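Local coordinates for protein lactate racemase (Thermoanaerobacterium thermosaccharolyticum, PDB 2YJG) that catalyses the interconversion of D- and L-lactate, using a nickel pincer cofactor derived from nicotinic acid mononucleotide, at residues Q291-S296 / M387-A392; K298-G303 / H370-V375; A305-K308 / V312-I315; Y329-E334 / W358-L363; M374-D377 / Y383-D386. All coordinates share one frame; numbering follows the deposited sequence.

Interaction 1 (Q291-S296 / M387-A392)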
# COMPACT_ATOMS: atom_id res chain seq x y z
N GLN A 291 -22.99 -15.00 6.32
CA GLN A 291 -22.40 -15.57 5.10
C GLN A 291 -22.15 -17.06 5.15
O GLN A 291 -21.94 -17.69 4.11
CB GLN A 291 -21.13 -14.83 4.65
CG GLN A 291 -20.02 -14.82 5.58
CD GLN A 291 -18.85 -13.89 5.19
OE1 GLN A 291 -17.89 -13.79 5.95
NE2 GLN A 291 -18.93 -13.24 4.03
N ASN A 292 -22.21 -17.65 6.32
CA ASN A 292 -22.01 -19.11 6.45
C ASN A 292 -22.62 -19.63 7.74
O ASN A 292 -22.92 -18.84 8.66
CB ASN A 292 -20.51 -19.46 6.29
CG ASN A 292 -19.65 -18.84 7.33
OD1 ASN A 292 -19.97 -18.92 8.51
ND2 ASN A 292 -18.54 -18.18 6.92
N ILE A 293 -22.86 -20.94 7.77
CA ILE A 293 -23.42 -21.64 8.93
C ILE A 293 -22.61 -21.42 10.20
O ILE A 293 -23.21 -21.12 11.25
CB ILE A 293 -23.71 -23.12 8.68
CG1 ILE A 293 -24.55 -23.28 7.42
CG2 ILE A 293 -24.47 -23.72 9.87
CD1 ILE A 293 -24.82 -24.76 7.07
N TYR A 294 -21.28 -21.47 10.06
CA TYR A 294 -20.35 -21.20 11.15
C TYR A 294 -20.75 -19.90 11.87
O TYR A 294 -20.90 -19.87 13.09
CB TYR A 294 -18.95 -21.12 10.55
CG TYR A 294 -17.82 -21.01 11.55
CD1 TYR A 294 -17.51 -19.80 12.11
CD2 TYR A 294 -17.06 -22.12 11.92
CE1 TYR A 294 -16.47 -19.67 13.05
CE2 TYR A 294 -15.99 -22.00 12.82
CZ TYR A 294 -15.71 -20.79 13.37
OH TYR A 294 -14.69 -20.68 14.27
N GLN A 295 -20.93 -18.82 11.13
CA GLN A 295 -21.28 -17.52 11.72
C GLN A 295 -22.67 -17.55 12.34
O GLN A 295 -22.93 -16.90 13.33
CB GLN A 295 -21.22 -16.39 10.68
CG GLN A 295 -19.82 -15.96 10.30
CD GLN A 295 -19.00 -15.58 11.44
OE1 GLN A 295 -19.44 -14.86 12.35
NE2 GLN A 295 -17.73 -16.04 11.43
N SER A 296 -23.56 -18.31 11.74
CA SER A 296 -24.99 -18.34 12.17
C SER A 296 -25.24 -18.97 13.54
O SER A 296 -26.29 -18.70 14.17
CB SER A 296 -25.83 -19.06 11.14
OG SER A 296 -25.73 -20.49 11.27
N MET A 387 -26.03 -31.57 9.72
CA MET A 387 -25.72 -30.96 11.01
C MET A 387 -26.89 -31.02 12.01
O MET A 387 -26.99 -30.23 12.93
CB MET A 387 -25.20 -29.53 10.81
CG MET A 387 -23.93 -29.52 9.98
SD MET A 387 -23.20 -27.91 9.68
CE MET A 387 -22.35 -27.67 11.22
N PHE A 388 -27.71 -32.06 11.86
CA PHE A 388 -28.82 -32.33 12.73
C PHE A 388 -29.76 -31.15 12.89
O PHE A 388 -30.34 -30.97 13.95
CB PHE A 388 -28.32 -32.79 14.09
CG PHE A 388 -27.28 -33.90 14.00
CD1 PHE A 388 -27.60 -35.11 13.47
CD2 PHE A 388 -26.00 -33.69 14.44
CE1 PHE A 388 -26.67 -36.12 13.39
CE2 PHE A 388 -25.07 -34.68 14.37
CZ PHE A 388 -25.41 -35.89 13.82
N MET A 389 -29.90 -30.34 11.83
CA MET A 389 -30.87 -29.28 11.79
C MET A 389 -31.88 -29.58 10.65
O MET A 389 -31.77 -30.64 9.98
CB MET A 389 -30.17 -27.97 11.63
CG MET A 389 -29.36 -27.66 12.83
SD MET A 389 -28.60 -26.10 12.70
CE MET A 389 -27.23 -26.43 11.55
N THR A 390 -32.88 -28.72 10.49
CA THR A 390 -33.90 -28.92 9.46
C THR A 390 -33.93 -27.68 8.60
O THR A 390 -34.13 -26.53 9.13
CB THR A 390 -35.29 -29.14 10.05
OG1 THR A 390 -35.26 -30.22 10.95
CG2 THR A 390 -36.32 -29.38 8.96
N PRO A 391 -33.71 -27.86 7.30
CA PRO A 391 -33.79 -26.74 6.39
C PRO A 391 -35.25 -26.36 6.09
O PRO A 391 -36.14 -27.22 6.16
CB PRO A 391 -33.12 -27.27 5.13
CG PRO A 391 -33.37 -28.76 5.19
CD PRO A 391 -33.54 -29.14 6.60
N ALA A 392 -35.48 -25.10 5.79
CA ALA A 392 -36.81 -24.63 5.34
C ALA A 392 -36.64 -23.60 4.25
O ALA A 392 -35.66 -22.84 4.26
CB ALA A 392 -37.61 -24.05 6.50
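Ile293 O, in the first turn of helix 293-305, takes two bonds from Ser296. Ser296 OG donates to it at 2.6 Å, in the carbonyl plane and on a lone pair. Ser296 N adds a weak bond. The polar hydroxyl is thereby tied back to its own helix. The side chain of Ile293 points toward Met387 and Met389.

This contact is apolar and small, 91 Å² in all. One methyl, Ile293 CG2, does the touching. It sits 4.4 Å from Met387 SD and 4.2 Å from Met389 CE. Both methionines run extended as far as the sulfur and then bend, in opposite senses: chi3 is 81° in Met387 and -76° in Met389. Met387 meets the isoleucine with its sulfur, Met389 with its terminal methyl.

Each segment also carries a helix end. Asn292 is the N-cap of helix 293-305, and its OD1 accepts from Gln295 N at 2.8 Å. On the other side, helix 381-386 closes in a Schellman motif with Phe388, of positive phi, as the C-prime residue. Beyond it the chain enters strand 390-392, outermost in this chain's parallel sheet, where Thr390 makes backbone bonds to Val372 and Met374.

Met387 also packs on Leu363 and Phe332, and Met389 on Val372 and Leu367. The N-cap bond holds the N-H of Gln295, which by similarity binds substrate. Its OE1 is hydrogen-bonded to Lys298 NZ, a second residue of the probable substrate site.

Interaction 2 (K298-G303 / H370-V375)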
# COMPACT_ATOMS: atom_id res chain seq x y z
N LYS A 298 -23.89 -17.83 16.05
CA LYS A 298 -24.01 -16.62 16.91
C LYS A 298 -25.47 -16.18 17.17
O LYS A 298 -25.92 -16.09 18.36
CB LYS A 298 -23.19 -15.49 16.36
CG LYS A 298 -21.65 -15.83 16.28
CD LYS A 298 -20.90 -14.80 15.54
CE LYS A 298 -19.39 -15.05 15.55
NZ LYS A 298 -18.61 -13.92 14.88
N GLY A 299 -26.22 -16.01 16.09
CA GLY A 299 -27.68 -15.71 16.16
C GLY A 299 -28.45 -16.82 16.85
O GLY A 299 -29.42 -16.60 17.56
N MET A 300 -28.04 -18.07 16.62
CA MET A 300 -28.72 -19.16 17.28
C MET A 300 -28.64 -19.11 18.81
O MET A 300 -29.59 -19.56 19.51
CB MET A 300 -28.16 -20.52 16.85
CG MET A 300 -28.29 -20.85 15.36
SD MET A 300 -27.63 -22.48 15.01
CE MET A 300 -27.66 -22.42 13.24
N THR A 301 -27.51 -18.61 19.31
CA THR A 301 -27.34 -18.44 20.78
C THR A 301 -28.33 -17.42 21.35
O THR A 301 -28.73 -17.56 22.50
CB THR A 301 -25.90 -18.05 21.26
OG1 THR A 301 -25.54 -16.72 20.84
CG2 THR A 301 -24.83 -19.14 20.86
N ALA A 302 -28.69 -16.38 20.57
CA ALA A 302 -29.69 -15.38 21.01
C ALA A 302 -31.02 -16.13 21.03
O ALA A 302 -31.78 -15.98 21.98
CB ALA A 302 -29.75 -14.19 20.02
N GLY A 303 -31.27 -16.96 20.01
CA GLY A 303 -32.39 -17.92 20.03
C GLY A 303 -32.48 -18.81 21.27
O GLY A 303 -33.56 -18.94 21.92
N HIS A 370 -32.58 -28.11 21.99
CA HIS A 370 -33.49 -27.37 21.09
C HIS A 370 -33.40 -27.91 19.70
O HIS A 370 -32.32 -28.35 19.27
CB HIS A 370 -33.12 -25.88 21.03
CG HIS A 370 -33.03 -25.23 22.36
ND1 HIS A 370 -31.84 -25.11 23.04
CD2 HIS A 370 -33.98 -24.67 23.14
CE1 HIS A 370 -32.08 -24.52 24.21
NE2 HIS A 370 -33.36 -24.20 24.27
N LYS A 371 -34.48 -27.78 18.94
CA LYS A 371 -34.41 -28.02 17.50
C LYS A 371 -34.11 -26.72 16.81
O LYS A 371 -34.64 -25.70 17.23
CB LYS A 371 -35.77 -28.51 16.99
CG LYS A 371 -36.27 -29.73 17.71
CD LYS A 371 -35.69 -30.98 17.20
CE LYS A 371 -36.03 -32.16 18.18
NZ LYS A 371 -36.28 -33.46 17.47
N VAL A 372 -33.29 -26.76 15.76
CA VAL A 372 -33.01 -25.57 14.98
C VAL A 372 -33.48 -25.83 13.56
O VAL A 372 -33.26 -26.95 12.98
CB VAL A 372 -31.54 -25.20 15.04
CG1 VAL A 372 -31.22 -24.00 14.11
CG2 VAL A 372 -31.14 -24.89 16.49
N ILE A 373 -34.19 -24.84 13.06
CA ILE A 373 -34.65 -24.82 11.67
C ILE A 373 -33.94 -23.70 10.97
O ILE A 373 -33.98 -22.55 11.44
CB ILE A 373 -36.20 -24.63 11.52
CG1 ILE A 373 -36.93 -25.82 12.10
CG2 ILE A 373 -36.60 -24.43 10.02
CD1 ILE A 373 -38.31 -25.56 12.51
N MET A 374 -33.27 -23.99 9.87
CA MET A 374 -32.60 -22.92 9.16
C MET A 374 -33.33 -22.59 7.82
O MET A 374 -33.53 -23.44 6.97
CB MET A 374 -31.12 -23.23 8.89
CG MET A 374 -30.23 -23.41 10.10
SD MET A 374 -28.48 -23.48 9.65
CE MET A 374 -28.15 -21.81 9.38
N VAL A 375 -33.71 -21.34 7.67
CA VAL A 375 -34.11 -20.75 6.39
C VAL A 375 -32.85 -20.22 5.75
O VAL A 375 -32.23 -19.28 6.23
CB VAL A 375 -35.19 -19.59 6.59
CG1 VAL A 375 -35.52 -18.81 5.28
CG2 VAL A 375 -36.49 -20.16 7.26
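Helix 293-305 lies over one face of strand 371-375, and Met300 and Val372 come nearest in backbone, with CA atoms 8.0 Å apart. No hydrogen bond joins the two segments. Met300 bridges the gap with its side chain.

CG of Met300 is anti to the carbonyl carbon (chi1 -60°), and the chain beyond it is fully extended. This carries the thioether down to the sheet. Met300 SD lies 4.0 Å from Val372 CG1, and Met300 CE is at the same distance from that methyl. The CE methyl then reaches on to Met374. It is 3.8 Å from Met374 SD and 3.9 Å from Met374 CE. Met300 crosses both Val372 and Met374 at about a right angle. Met374 bends at chi3 (77°) and sets both its sulfur and its methyl against Met300 CE. The grouping is two thioethers and a valine methyl, all buried and all apolar.

On the helix, Thr301 OG1 donates to Lys298 O at 2.6 Å, in the carbonyl plane. The hydroxyl is thus satisfied one turn back. Lys298 takes no part in this contact; by similarity it binds substrate. The same helix carries Met300 against the sheet and Lys298 of the probable substrate site.

Helix 357-369 meets Met300 too, through Leu363 and Ile366. Strand 371-375 runs between strands 311-316 and 390-392, parallel to both. Ile315 and Met389 also touch Met374, and Ile373 packs on helix 395-405.

Interaction 3 (A305-K308 / V312-I315)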
# COMPACT_ATOMS: atom_id res chain seq x y z
N ALA A 305 -31.22 -18.53 24.25
CA ALA A 305 -31.50 -17.77 25.43
C ALA A 305 -32.98 -17.34 25.56
O ALA A 305 -33.46 -17.18 26.68
CB ALA A 305 -30.58 -16.59 25.50
N ALA A 306 -33.70 -17.24 24.44
CA ALA A 306 -35.13 -16.89 24.44
C ALA A 306 -36.06 -18.04 24.23
O ALA A 306 -37.28 -17.80 24.06
CB ALA A 306 -35.42 -15.83 23.35
N CYS A 307 -35.53 -19.27 24.21
CA CYS A 307 -36.31 -20.44 23.91
C CYS A 307 -36.42 -21.34 25.16
O CYS A 307 -35.47 -21.46 25.94
CB CYS A 307 -35.63 -21.17 22.76
SG CYS A 307 -36.60 -22.34 21.91
N LYS A 308 -37.60 -21.90 25.39
CA LYS A 308 -37.79 -22.93 26.38
C LYS A 308 -37.04 -24.22 25.98
O LYS A 308 -36.89 -24.54 24.79
CB LYS A 308 -39.29 -23.24 26.51
CG LYS A 308 -40.13 -22.15 27.18
CD LYS A 308 -41.55 -22.69 27.37
CE LYS A 308 -42.60 -21.60 27.33
NZ LYS A 308 -44.02 -22.16 27.26
N VAL A 312 -38.13 -24.73 19.64
CA VAL A 312 -37.63 -24.64 18.28
C VAL A 312 -37.12 -23.24 18.01
O VAL A 312 -37.78 -22.25 18.31
CB VAL A 312 -38.73 -25.03 17.30
CG1 VAL A 312 -38.21 -25.03 15.84
CG2 VAL A 312 -39.28 -26.43 17.67
N ILE A 313 -35.88 -23.16 17.53
CA ILE A 313 -35.31 -21.92 17.11
C ILE A 313 -35.30 -21.92 15.57
O ILE A 313 -34.71 -22.85 14.93
CB ILE A 313 -33.86 -21.78 17.63
CG1 ILE A 313 -33.85 -21.69 19.17
CG2 ILE A 313 -33.11 -20.58 16.99
CD1 ILE A 313 -32.41 -22.21 19.79
N ILE A 314 -35.96 -20.93 14.98
CA ILE A 314 -35.91 -20.63 13.50
C ILE A 314 -34.95 -19.49 13.27
O ILE A 314 -35.06 -18.41 13.87
CB ILE A 314 -37.27 -20.24 12.89
CG1 ILE A 314 -38.31 -21.31 13.15
CG2 ILE A 314 -37.11 -19.94 11.41
CD1 ILE A 314 -39.81 -20.87 13.01
N ILE A 315 -33.97 -19.72 12.42
CA ILE A 315 -32.97 -18.73 12.11
C ILE A 315 -32.90 -18.51 10.58
O ILE A 315 -32.71 -19.47 9.83
CB ILE A 315 -31.55 -19.06 12.69
CG1 ILE A 315 -30.68 -17.85 12.42
CG2 ILE A 315 -30.94 -20.29 12.09
CD1 ILE A 315 -29.46 -17.61 13.22
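Cys307 gives most of the surface here, 61 Å², with Ile313 and Val312 sharing nearly all the rest. The cysteine points at strand 311-316 from the short strand 307-308. Its SG is anti to the backbone N (chi1 -163°), which swings the sulfur over the backbone of Val312. SG lies 3.6 Å from Val312 N and 3.8 Å from Val312 O. It therefore rests against the peptide atoms and not against the valine side chain, which points away and packs on Ala402 and Ile405 of helix 395-405.

Ile313 meets the cysteine with its CG1 methylene. That atom is 3.9 Å from Cys307 SG and 4.0 Å from Cys307 CB, an ordinary apolar contact. His370 touches both Cys307 and Ile313, and Val280 also packs on Cys307.

The backbone of Val312 bonds Asp278 and Val280, while Ile313 bonds Lys371 on the other neighbouring strand. Lys308 turns outward and forms a salt bridge to Asp278.

Strand 279-283, helix 293-305 and strand 311-316 make a beta-alpha-beta crossover between adjacent parallel strands. Cys307 packs in the return from the helix to the second strand of that unit.

Interaction 4 (Y329-E334 / W358-L363)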
# COMPACT_ATOMS: atom_id res chain seq x y z
N TYR A 329 -18.00 -28.51 10.15
CA TYR A 329 -19.00 -29.35 9.51
C TYR A 329 -18.83 -30.85 9.85
O TYR A 329 -19.79 -31.57 10.17
CB TYR A 329 -18.87 -29.13 8.02
CG TYR A 329 -19.67 -30.02 7.13
CD1 TYR A 329 -21.05 -30.13 7.26
CD2 TYR A 329 -19.04 -30.75 6.10
CE1 TYR A 329 -21.79 -30.95 6.40
CE2 TYR A 329 -19.78 -31.54 5.23
CZ TYR A 329 -21.16 -31.63 5.37
OH TYR A 329 -21.88 -32.44 4.51
N ARG A 330 -17.59 -31.30 9.74
CA ARG A 330 -17.16 -32.70 9.93
C ARG A 330 -17.43 -33.21 11.36
O ARG A 330 -17.74 -34.34 11.54
CB ARG A 330 -15.66 -32.79 9.60
CG ARG A 330 -14.96 -34.16 9.47
CD ARG A 330 -13.39 -33.99 9.07
NE ARG A 330 -12.70 -32.81 9.69
CZ ARG A 330 -11.53 -32.27 9.28
NH1 ARG A 330 -10.85 -32.80 8.25
NH2 ARG A 330 -11.04 -31.19 9.92
N TRP A 331 -17.40 -32.34 12.35
CA TRP A 331 -17.78 -32.75 13.69
C TRP A 331 -19.15 -33.38 13.68
O TRP A 331 -19.31 -34.40 14.26
CB TRP A 331 -17.74 -31.59 14.70
CG TRP A 331 -16.39 -31.26 15.21
CD1 TRP A 331 -15.70 -30.10 15.04
CD2 TRP A 331 -15.58 -32.08 16.07
NE1 TRP A 331 -14.50 -30.18 15.69
CE2 TRP A 331 -14.43 -31.36 16.37
CE3 TRP A 331 -15.74 -33.36 16.61
CZ2 TRP A 331 -13.37 -31.92 17.12
CZ3 TRP A 331 -14.70 -33.91 17.39
CH2 TRP A 331 -13.60 -33.17 17.69
N PHE A 332 -20.11 -32.77 12.95
CA PHE A 332 -21.47 -33.25 12.88
C PHE A 332 -21.61 -34.38 11.87
O PHE A 332 -22.26 -35.40 12.13
CB PHE A 332 -22.39 -32.10 12.53
CG PHE A 332 -22.43 -31.07 13.61
CD1 PHE A 332 -21.46 -30.07 13.65
CD2 PHE A 332 -23.32 -31.17 14.62
CE1 PHE A 332 -21.43 -29.16 14.65
CE2 PHE A 332 -23.29 -30.24 15.69
CZ PHE A 332 -22.35 -29.27 15.70
N LYS A 333 -20.93 -34.20 10.75
CA LYS A 333 -21.08 -35.18 9.65
C LYS A 333 -20.60 -36.55 10.11
O LYS A 333 -21.23 -37.57 9.74
CB LYS A 333 -20.29 -34.73 8.44
CG LYS A 333 -20.32 -35.71 7.30
CD LYS A 333 -21.38 -35.44 6.29
CE LYS A 333 -21.07 -36.30 5.02
NZ LYS A 333 -21.86 -35.85 3.85
N GLU A 334 -19.56 -36.56 10.94
CA GLU A 334 -18.92 -37.78 11.48
C GLU A 334 -19.46 -38.29 12.85
O GLU A 334 -18.92 -39.24 13.40
CB GLU A 334 -17.42 -37.52 11.64
CG GLU A 334 -16.68 -37.06 10.34
CD GLU A 334 -16.50 -38.19 9.36
OE1 GLU A 334 -16.21 -39.33 9.84
OE2 GLU A 334 -16.63 -37.99 8.13
N TRP A 358 -14.67 -24.97 18.76
CA TRP A 358 -15.47 -24.22 19.72
C TRP A 358 -16.87 -23.86 19.13
O TRP A 358 -17.86 -23.76 19.85
CB TRP A 358 -14.70 -23.00 20.18
CG TRP A 358 -14.20 -22.11 19.09
CD1 TRP A 358 -14.85 -21.06 18.54
CD2 TRP A 358 -12.95 -22.22 18.42
NE1 TRP A 358 -14.08 -20.48 17.55
CE2 TRP A 358 -12.90 -21.19 17.47
CE3 TRP A 358 -11.88 -23.09 18.52
CZ2 TRP A 358 -11.80 -21.00 16.61
CZ3 TRP A 358 -10.78 -22.88 17.74
CH2 TRP A 358 -10.73 -21.84 16.79
N GLU A 359 -16.88 -23.59 17.83
CA GLU A 359 -18.12 -23.22 17.10
C GLU A 359 -18.99 -24.44 17.06
O GLU A 359 -20.25 -24.37 17.22
CB GLU A 359 -17.79 -22.76 15.67
CG GLU A 359 -18.71 -21.75 15.00
CD GLU A 359 -18.64 -20.37 15.61
OE1 GLU A 359 -17.81 -20.16 16.53
OE2 GLU A 359 -19.40 -19.43 15.15
N ALA A 360 -18.40 -25.62 16.80
CA ALA A 360 -19.15 -26.86 16.85
C ALA A 360 -19.68 -27.19 18.26
O ALA A 360 -20.80 -27.71 18.43
CB ALA A 360 -18.34 -28.13 16.28
N GLN A 361 -18.86 -26.91 19.28
CA GLN A 361 -19.22 -27.20 20.64
C GLN A 361 -20.47 -26.38 21.00
O GLN A 361 -21.46 -26.88 21.58
CB GLN A 361 -18.05 -26.82 21.54
CG GLN A 361 -18.28 -27.22 22.99
CD GLN A 361 -17.11 -26.88 23.91
OE1 GLN A 361 -16.01 -26.57 23.45
NE2 GLN A 361 -17.36 -26.96 25.22
N ILE A 362 -20.40 -25.09 20.72
CA ILE A 362 -21.58 -24.24 20.96
C ILE A 362 -22.80 -24.64 20.23
O ILE A 362 -23.89 -24.68 20.85
CB ILE A 362 -21.25 -22.75 20.72
CG1 ILE A 362 -20.17 -22.41 21.71
CG2 ILE A 362 -22.61 -21.76 20.81
CD1 ILE A 362 -19.40 -21.08 21.45
N LEU A 363 -22.70 -24.98 18.93
CA LEU A 363 -23.89 -25.46 18.21
C LEU A 363 -24.41 -26.76 18.80
O LEU A 363 -25.63 -26.91 19.00
CB LEU A 363 -23.58 -25.61 16.72
CG LEU A 363 -24.66 -26.15 15.79
CD1 LEU A 363 -25.87 -25.14 15.84
CD2 LEU A 363 -24.13 -26.34 14.34
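Ala360 CB comes up between the two aromatic side chains of helix 326-333, Trp331 and Phe332. Trp331 meets it with the five-membered part of the indole: CD1 is 3.5 Å from Ala360 CB. Phe332 CE1 is 3.6 Å from the same methyl. Both approaches are oblique to the rings.

Phe332 touches both Ala360 and Leu363. Its CG is anti to the carbonyl carbon (chi1 -66°), and the ring leads with CE1 and CZ. CZ lies 3.5 Å from Ala360 O and 3.7 Å from Leu363 CD2. Leu363 and Phe332 cross obliquely. With CG anti to the backbone N (chi1 178°) and chi2 at 61°, Leu363 sets CD2 beside CZ.

The helix segments 329-333 and 358-363 run at 47° to each other, with axes 9.6 Å apart at closest. The small side chain of Ala360 is consistent with this close approach of both rings. With an alanine in place of Phe332, the ring would be gone, and Ala360 and Leu363 would probably lose their main cover from this helix, opening a gap beside Met387.

Trp331 is partly exposed and also packs on Lys344 of helix 338-346.

No hydrogen bond links the two segments. Cohesion here rests on aromatic and aliphatic carbons in contact, and the carbonyl oxygen of Ala360 lies against a ring carbon, so shape and burial, more than charge, probably set how the helices meet.

Interaction 5 (M374-D377 / Y383-D386)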
# COMPACT_ATOMS: atom_id res chain seq x y z
N MET A 374 -33.27 -23.99 9.87
CA MET A 374 -32.60 -22.92 9.16
C MET A 374 -33.33 -22.59 7.82
O MET A 374 -33.53 -23.44 6.97
CB MET A 374 -31.12 -23.23 8.89
CG MET A 374 -30.23 -23.41 10.10
SD MET A 374 -28.48 -23.48 9.65
CE MET A 374 -28.15 -21.81 9.38
N VAL A 375 -33.71 -21.34 7.67
CA VAL A 375 -34.11 -20.75 6.39
C VAL A 375 -32.85 -20.22 5.75
O VAL A 375 -32.23 -19.28 6.23
CB VAL A 375 -35.19 -19.59 6.59
CG1 VAL A 375 -35.52 -18.81 5.28
CG2 VAL A 375 -36.49 -20.16 7.26
N THR A 376 -32.49 -20.83 4.61
CA THR A 376 -31.20 -20.68 4.02
C THR A 376 -31.28 -21.04 2.54
O THR A 376 -32.23 -21.64 2.13
CB THR A 376 -30.20 -21.57 4.76
OG1 THR A 376 -28.90 -21.16 4.41
CG2 THR A 376 -30.38 -23.05 4.46
N ASP A 377 -30.28 -20.61 1.79
CA ASP A 377 -30.10 -20.91 0.37
C ASP A 377 -30.18 -22.39 0.16
O ASP A 377 -29.61 -23.13 0.96
CB ASP A 377 -28.73 -20.38 -0.04
CG ASP A 377 -28.52 -20.34 -1.53
OD1 ASP A 377 -28.41 -21.44 -2.17
OD2 ASP A 377 -28.40 -19.18 -2.03
N TYR A 383 -26.25 -29.68 3.88
CA TYR A 383 -25.38 -29.39 5.03
C TYR A 383 -26.21 -29.29 6.32
O TYR A 383 -25.85 -29.79 7.40
CB TYR A 383 -24.63 -28.07 4.87
CG TYR A 383 -23.64 -27.97 3.73
CD1 TYR A 383 -22.87 -29.05 3.35
CD2 TYR A 383 -23.46 -26.76 3.08
CE1 TYR A 383 -21.94 -28.92 2.34
CE2 TYR A 383 -22.54 -26.61 2.07
CZ TYR A 383 -21.79 -27.71 1.69
OH TYR A 383 -20.88 -27.55 0.68
N VAL A 384 -27.30 -28.55 6.22
CA VAL A 384 -28.13 -28.31 7.38
C VAL A 384 -28.65 -29.65 7.94
O VAL A 384 -28.62 -29.88 9.18
CB VAL A 384 -29.33 -27.38 7.01
CG1 VAL A 384 -30.34 -27.34 8.17
CG2 VAL A 384 -28.84 -25.98 6.62
N LYS A 385 -29.10 -30.54 7.04
CA LYS A 385 -29.54 -31.90 7.44
C LYS A 385 -28.41 -32.73 8.09
O LYS A 385 -28.61 -33.43 9.10
CB LYS A 385 -30.09 -32.66 6.23
CG LYS A 385 -31.42 -32.23 5.74
CD LYS A 385 -31.88 -33.08 4.55
CE LYS A 385 -32.78 -32.37 3.59
NZ LYS A 385 -32.57 -32.87 2.17
N ASP A 386 -27.23 -32.61 7.52
CA ASP A 386 -26.05 -33.30 7.99
C ASP A 386 -25.64 -32.80 9.38
O ASP A 386 -24.97 -33.49 10.12
CB ASP A 386 -24.88 -33.09 7.02
CG ASP A 386 -24.97 -33.93 5.75
OD1 ASP A 386 -25.87 -34.74 5.61
OD2 ASP A 386 -24.09 -33.75 4.90
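Val384 CG1 is anti to the backbone N (chi1 169°), which leaves CG2 beside that N and directed at the end of strand 371-375. In Thr376 the OG1 is anti to the backbone N (chi1 -165°), and CG2 takes the crowded position between the N and the carbonyl carbon. The two methyls thus meet tip to tip, with Thr376 CG2 4.0 Å from Val384 CG2.

The same valine methyl also touches Met374. Its SD is 3.9 Å from Val384 CG2, and the two side chains approach at a slant. One methyl therefore covers both Met374 in the strand and Thr376, the first loop residue after it. The buried area is 116 Å², more than half of it on Val384.

Thr376 splits its two branches. The methyl joins the apolar contact, while OG1 bonds chiefly to Ala317 O, and also to Glu318 O and Asn380 ND2. These bonds satisfy a buried hydroxyl and probably hold the rotation that presents CG2 to the helix.

Strand 371-375, helix 381-386 and strand 390-392 form a beta-alpha-beta unit, and this contact packs its helix on its first strand. Val384 also touches Met389, in the turn, and Pro391 of the second strand. Asp386 ties the helix to helix 326-333 through Lys333 and Tyr329.

All five contacts are largely buried and lie in the C-terminal half of the chain. Interactions 1, 2 and 5 meet round methionines: Met374 serves both 2 and 5 and also touches Ile293 of interaction 1. Helix 293-305 carries 1 and 2. Interaction 3 lies at the return from that helix, on a strand next to 371-375. Interaction 4 alone joins helix to helix; it has aromatic rings and includes the partly exposed Trp331. It meets interaction 1 through Met387 and Phe332, and interaction 5 through a salt bridge from Lys333 to Asp386. No hydrogen bond crosses within any pair; backbone bonds between strands join interactions 1, 2, 3 and 5.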